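Local coordinates for uncharacterized protein BF1531 (Bacteroides fragilis, PDB 3SLR) that is of unknown function but may act as a hydrolase on ester bonds, its N-terminal part holding an FkbH N-terminal domain, related to SGNH hydrolases, beside a magnesium-binding phosphatase domain, at residues R11-D16 against L36-K41; Y4-L9 against L198-L203. All blocks are in the same frame, centred on the assembly; numbering follows the deposited sequence.

Contact 1: R11-D16 against L36-K41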
loop_
_atom_site.group_PDB
_atom_site.type_symbol
_atom_site.label_atom_id
_atom_site.label_comp_id
_atom_site.label_asym_id
_atom_site.label_seq_id
_atom_site.Cartn_x
_atom_site.Cartn_y
_atom_site.Cartn_z
ATOM N N ARG A 11 16.246 -3.137 14.463
ATOM C CA ARG A 11 17.180 -2.146 14.995
ATOM C C ARG A 11 16.445 -0.890 15.445
ATOM O O ARG A 11 16.778 -0.304 16.477
ATOM C CB ARG A 11 18.228 -1.780 13.945
ATOM C CG ARG A 11 19.240 -0.739 14.386
ATOM C CD ARG A 11 20.104 -0.309 13.210
ATOM N NE ARG A 11 19.333 0.411 12.193
ATOM C CZ ARG A 11 19.651 0.463 10.900
ATOM N NH1 ARG A 11 20.726 -0.172 10.449
ATOM N NH2 ARG A 11 18.889 1.146 10.051
ATOM N N ALA A 12 15.449 -0.468 14.670
ATOM C CA ALA A 12 14.687 0.728 15.022
ATOM C C ALA A 12 13.927 0.584 16.345
ATOM O O ALA A 12 13.669 1.582 17.028
ATOM C CB ALA A 12 13.735 1.127 13.886
ATOM N N THR A 13 13.573 -0.642 16.724
ATOM C CA THR A 13 12.823 -0.837 17.968
ATOM C C THR A 13 13.676 -0.491 19.189
ATOM O O THR A 13 13.164 -0.380 20.306
ATOM C CB THR A 13 12.242 -2.266 18.123
ATOM O OG1 THR A 13 13.302 -3.211 18.313
ATOM C CG2 THR A 13 11.412 -2.656 16.908
ATOM N N LYS A 14 14.975 -0.321 18.965
ATOM C CA LYS A 14 15.913 0.008 20.037
ATOM C C LYS A 14 16.155 1.513 20.137
ATOM O O LYS A 14 16.794 1.982 21.082
ATOM C CB LYS A 14 17.248 -0.701 19.806
ATOM C CG LYS A 14 17.147 -2.208 19.630
ATOM C CD LYS A 14 17.373 -2.938 20.937
ATOM C CE LYS A 14 17.625 -4.421 20.706
ATOM N NZ LYS A 14 16.401 -5.136 20.242
ATOM N N GLN A 15 15.650 2.266 19.163
ATOM C CA GLN A 15 15.852 3.717 19.109
ATOM C C GLN A 15 15.226 4.448 20.291
ATOM O O GLN A 15 14.326 3.922 20.952
ATOM C CB GLN A 15 15.286 4.295 17.804
ATOM C CG GLN A 15 16.145 4.049 16.573
ATOM C CD GLN A 15 15.582 4.707 15.323
ATOM O OE1 GLN A 15 14.789 5.649 15.401
ATOM N NE2 GLN A 15 15.988 4.207 14.161
ATOM N N ASP A 16 15.703 5.668 20.546
ATOM C CA ASP A 16 15.112 6.526 21.570
ATOM C C ASP A 16 13.756 7.036 21.116
ATOM O O ASP A 16 13.638 7.694 20.083
ATOM C CB ASP A 16 16.031 7.703 21.917
ATOM C CG ASP A 16 16.810 7.472 23.198
ATOM O OD1 ASP A 16 17.285 6.334 23.404
ATOM O OD2 ASP A 16 16.937 8.423 24.003
ATOM N N LEU A 36 6.353 -10.453 13.216
ATOM C CA LEU A 36 5.460 -9.443 12.655
ATOM C C LEU A 36 5.269 -8.295 13.649
ATOM O O LEU A 36 5.232 -7.125 13.266
ATOM C CB LEU A 36 4.110 -10.058 12.276
ATOM C CG LEU A 36 3.042 -9.141 11.666
ATOM C CD1 LEU A 36 3.542 -8.466 10.398
ATOM C CD2 LEU A 36 1.762 -9.925 11.399
ATOM N N ALA A 37 5.173 -8.632 14.931
ATOM C CA ALA A 37 5.086 -7.605 15.979
ATOM C C ALA A 37 6.300 -6.683 15.968
ATOM O O ALA A 37 6.165 -5.451 15.990
ATOM C CB ALA A 37 4.919 -8.248 17.347
ATOM N N THR A 38 7.488 -7.280 15.934
ATOM C CA THR A 38 8.721 -6.509 15.874
ATOM C C THR A 38 8.743 -5.614 14.639
ATOM O O THR A 38 9.050 -4.423 14.721
ATOM C CB THR A 38 9.943 -7.431 15.867
ATOM O OG1 THR A 38 10.013 -8.130 17.113
ATOM C CG2 THR A 38 11.216 -6.624 15.688
ATOM N N ALA A 39 8.397 -6.190 13.492
ATOM C CA ALA A 39 8.381 -5.443 12.239
ATOM C C ALA A 39 7.418 -4.266 12.280
ATOM O O ALA A 39 7.765 -3.162 11.879
ATOM C CB ALA A 39 8.046 -6.366 11.074
ATOM N N ILE A 40 6.204 -4.493 12.763
ATOM C CA ILE A 40 5.237 -3.396 12.890
ATOM C C ILE A 40 5.718 -2.289 13.834
ATOM O O ILE A 40 5.584 -1.091 13.541
ATOM C CB ILE A 40 3.861 -3.908 13.360
ATOM C CG1 ILE A 40 3.194 -4.671 12.212
ATOM C CG2 ILE A 40 2.982 -2.734 13.829
ATOM C CD1 ILE A 40 1.957 -5.447 12.601
ATOM N N LYS A 41 6.277 -2.692 14.970
ATOM C CA LYS A 41 6.737 -1.727 15.961
ATOM C C LYS A 41 7.886 -0.882 15.398
ATOM O O LYS A 41 7.871 0.347 15.490
ATOM C CB LYS A 41 7.145 -2.451 17.246
ATOM C CG LYS A 41 7.609 -1.516 18.357
ATOM C CD LYS A 41 7.766 -2.289 19.667
ATOM C CE LYS A 41 8.158 -1.361 20.806
ATOM N NZ LYS A 41 9.415 -0.633 20.487
#
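T13 meets T38 and K41 across this contact. No hydrogen bond or salt bridge joins the two segments.

The T13 methyl packs on the T38 carbonyl oxygen and, more loosely, on the T38 methyl. The T13 CB bond points at helix 34-46. T13 CG2 lies 3.7 Å from T38 O and 4.2 Å from T38 CG2. The two threonine side chains cross at about a right angle. T38 CG2 stands anti to the backbone N (chi1 of T38 is -65°, measured to OG1). This leaves its hydroxyl beside that N. T38 OG1 makes a weak hydrogen bond to Q34 O, one turn back in its own helix.

The polar part is looser. The K41 chain runs extended through its first three torsions and bends at the last, chi4 -57°. That bend leaves the ammonium beside T13. K41 NZ is 3.8 Å from T13 O and 4.0 Å from T13 CB. The first distance is too long for a hydrogen bond, so the charge would at most feel the carbonyl dipole. T13 OG1 is hydrogen-bonded to K10 O, three residues back. Both threonine hydroxyls thus turn to their own backbones, and the methyls are left for the contact.

Backbone bonds shape the first segment. K14 N bonds to R11 O at 3.1 Å, and Q15 N to A12 O at 3.0 Å. The second closes a type I turn from A12 to Q15. The turn carries the chain on from helix 6-12.

The contact is a small surface patch, well away from the magnesium site. It belongs to the packing of the N-terminal helix 6-12 against helix 34-46. Helix 34-46 is the connection of a beta-alpha-beta crossover between the neighbouring parallel strands 22-29 and 50-55.

Contact 2: Y4-L9 against L198-L203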
loop_
_atom_site.group_PDB
_atom_site.type_symbol
_atom_site.label_atom_id
_atom_site.label_comp_id
_atom_site.label_asym_id
_atom_site.label_seq_id
_atom_site.Cartn_x
_atom_site.Cartn_y
_atom_site.Cartn_z
ATOM N N TYR A 4 11.967 -1.227 4.152
ATOM C CA TYR A 4 13.157 -1.534 4.929
ATOM C C TYR A 4 13.375 -3.038 4.939
ATOM O O TYR A 4 12.541 -3.791 4.438
ATOM C CB TYR A 4 12.991 -1.031 6.361
ATOM C CG TYR A 4 12.786 0.467 6.473
ATOM C CD1 TYR A 4 13.870 1.333 6.534
ATOM C CD2 TYR A 4 11.507 1.015 6.526
ATOM C CE1 TYR A 4 13.691 2.701 6.639
ATOM C CE2 TYR A 4 11.316 2.383 6.632
ATOM C CZ TYR A 4 12.414 3.223 6.689
ATOM O OH TYR A 4 12.241 4.589 6.803
ATOM N N THR A 5 14.501 -3.476 5.496
ATOM C CA THR A 5 14.715 -4.895 5.753
ATOM C C THR A 5 14.261 -5.180 7.168
ATOM O O THR A 5 14.130 -4.255 7.981
ATOM C CB THR A 5 16.196 -5.290 5.624
ATOM O OG1 THR A 5 16.963 -4.608 6.623
ATOM C CG2 THR A 5 16.731 -4.912 4.247
ATOM N N PHE A 6 14.008 -6.448 7.480
ATOM C CA PHE A 6 13.613 -6.777 8.839
ATOM C C PHE A 6 14.701 -6.357 9.818
ATOM O O PHE A 6 14.410 -5.858 10.903
ATOM C CB PHE A 6 13.300 -8.263 9.013
ATOM C CG PHE A 6 12.908 -8.620 10.419
ATOM C CD1 PHE A 6 11.635 -8.331 10.892
ATOM C CD2 PHE A 6 13.815 -9.221 11.275
ATOM C CE1 PHE A 6 11.270 -8.650 12.192
ATOM C CE2 PHE A 6 13.455 -9.544 12.576
ATOM C CZ PHE A 6 12.179 -9.255 13.032
ATOM N N LYS A 7 15.958 -6.549 9.430
ATOM C CA LYS A 7 17.077 -6.131 10.276
ATOM C C LYS A 7 16.974 -4.663 10.697
ATOM O O LYS A 7 17.186 -4.326 11.867
ATOM C CB LYS A 7 18.406 -6.358 9.561
ATOM C CG LYS A 7 19.606 -5.915 10.376
ATOM C CD LYS A 7 20.903 -6.069 9.608
ATOM C CE LYS A 7 22.106 -5.741 10.488
ATOM N NZ LYS A 7 21.959 -4.415 11.140
ATOM N N GLU A 8 16.659 -3.796 9.740
ATOM C CA GLU A 8 16.519 -2.367 10.008
ATOM C C GLU A 8 15.330 -2.091 10.917
ATOM O O GLU A 8 15.410 -1.247 11.821
ATOM C CB GLU A 8 16.352 -1.599 8.702
ATOM C CG GLU A 8 17.565 -1.643 7.791
ATOM C CD GLU A 8 17.302 -0.987 6.450
ATOM O OE1 GLU A 8 16.314 -1.361 5.786
ATOM O OE2 GLU A 8 18.076 -0.085 6.060
ATOM N N LEU A 9 14.223 -2.791 10.671
ATOM C CA LEU A 9 13.030 -2.626 11.504
ATOM C C LEU A 9 13.304 -3.009 12.952
ATOM O O LEU A 9 12.927 -2.287 13.883
ATOM C CB LEU A 9 11.856 -3.437 10.941
ATOM C CG LEU A 9 11.354 -2.981 9.568
ATOM C CD1 LEU A 9 10.149 -3.822 9.144
ATOM C CD2 LEU A 9 10.986 -1.499 9.601
ATOM N N LEU A 198 4.714 -15.829 7.224
ATOM C CA LEU A 198 5.285 -14.885 6.265
ATOM C C LEU A 198 6.794 -15.077 6.153
ATOM O O LEU A 198 7.475 -15.278 7.153
ATOM C CB LEU A 198 4.991 -13.440 6.685
ATOM C CG LEU A 198 3.520 -13.010 6.659
ATOM C CD1 LEU A 198 3.336 -11.671 7.377
ATOM C CD2 LEU A 198 3.014 -12.929 5.234
ATOM N N SER A 199 7.318 -15.005 4.933
ATOM C CA SER A 199 8.759 -15.130 4.729
ATOM C C SER A 199 9.497 -13.894 5.249
ATOM O O SER A 199 8.907 -12.829 5.443
ATOM C CB SER A 199 9.076 -15.340 3.249
ATOM O OG SER A 199 8.786 -14.155 2.527
ATOM N N LEU A 200 10.799 -14.039 5.457
ATOM C CA LEU A 200 11.619 -12.954 5.982
ATOM C C LEU A 200 11.521 -11.712 5.112
ATOM O O LEU A 200 11.509 -10.582 5.618
ATOM C CB LEU A 200 13.081 -13.398 6.094
ATOM C CG LEU A 200 14.075 -12.359 6.622
ATOM C CD1 LEU A 200 13.630 -11.823 7.969
ATOM C CD2 LEU A 200 15.476 -12.959 6.721
ATOM N N ASP A 201 11.447 -11.917 3.800
ATOM C CA ASP A 201 11.421 -10.792 2.878
ATOM C C ASP A 201 10.022 -10.214 2.714
ATOM O O ASP A 201 9.862 -9.075 2.279
ATOM C CB ASP A 201 12.033 -11.188 1.540
ATOM C CG ASP A 201 13.520 -11.448 1.648
ATOM O OD1 ASP A 201 14.227 -10.612 2.255
ATOM O OD2 ASP A 201 13.980 -12.493 1.147
ATOM N N ALA A 202 9.014 -10.990 3.089
ATOM C CA ALA A 202 7.639 -10.511 3.058
ATOM C C ALA A 202 7.317 -9.653 4.271
ATOM O O ALA A 202 6.470 -8.761 4.197
ATOM C CB ALA A 202 6.672 -11.674 2.976
ATOM N N LEU A 203 7.976 -9.933 5.391
ATOM C CA LEU A 203 7.665 -9.248 6.647
ATOM C C LEU A 203 7.684 -7.714 6.557
ATOM O O LEU A 203 6.728 -7.068 6.972
ATOM C CB LEU A 203 8.554 -9.743 7.797
ATOM C CG LEU A 203 8.164 -11.059 8.473
ATOM C CD1 LEU A 203 9.347 -11.613 9.255
ATOM C CD2 LEU A 203 6.950 -10.865 9.384
HETATM O O HOH W 1 13.785 -8.654 5.642
#
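F6 and L200 both hold CG anti to the backbone N, with chi1 near 180°. The L200 chi2 of 55° then sets its CD1 against the base of the F6 side chain. L200 CD1 is 3.7 Å from F6 CB and 4.1 Å from F6 CG. The two side chains cross at about a right angle. L203 adds a looser touch, with its CD1 4.3 Å from F6 CD1. Both leucine methyls approach the ring obliquely. The remaining neighbours of F6 include L35, T38 and A39 of helix 34-46.

One water bridges the backbones. F6 N donates to it at 2.9 Å, and it donates to L200 O at 3.0 Å. It thus serves an N-H in the first turn of helix 6-12.

The start of that helix is held by T5 and E8. T5 N bonds to E8 OE1 at 2.8 Å, through the anti lone pair of that oxygen. E8 N donates to T5 OG1 in return. OE1 also lies in the plane of the Y4 ring, at its edge.

In 198-203, S199 OG accepts from A202 N at 3.2 Å. The same hydroxyl is hydrogen-bonded to F184 O, which ties this loop to helix 182-185. S199 O takes the N-H of L203, leading into helix 203-217.

A T5-E8 capping box and an ST motif at S199 shape the segments themselves. F6 with L200 and L203 packs the start of the N-terminal helix against the lead-in to helix 203-217. This packing belongs to the FkbH N-terminal domain region, with its five-stranded parallel sheet and flanking helices, far from the metal site.

In the fold
From the N terminus, helix 6-12 takes part in both contacts. Its start belongs to contact 2 and its later part, with the turn that follows, to contact 1. The chain then forms strand 22-29 and enters helix 34-46, where contact 1 closes a short loop. It goes on through the rest of the five-stranded parallel sheet before 198-203 returns to the start, so contact 2 closes a long loop that encloses contact 1. Their centres lie about 11 Å apart. The two join by packing: F6 CZ is 3.9 Å from T38 CG2. Helix 6-12 is thereby tied both to helix 34-46 and to the beginning of helix 203-217.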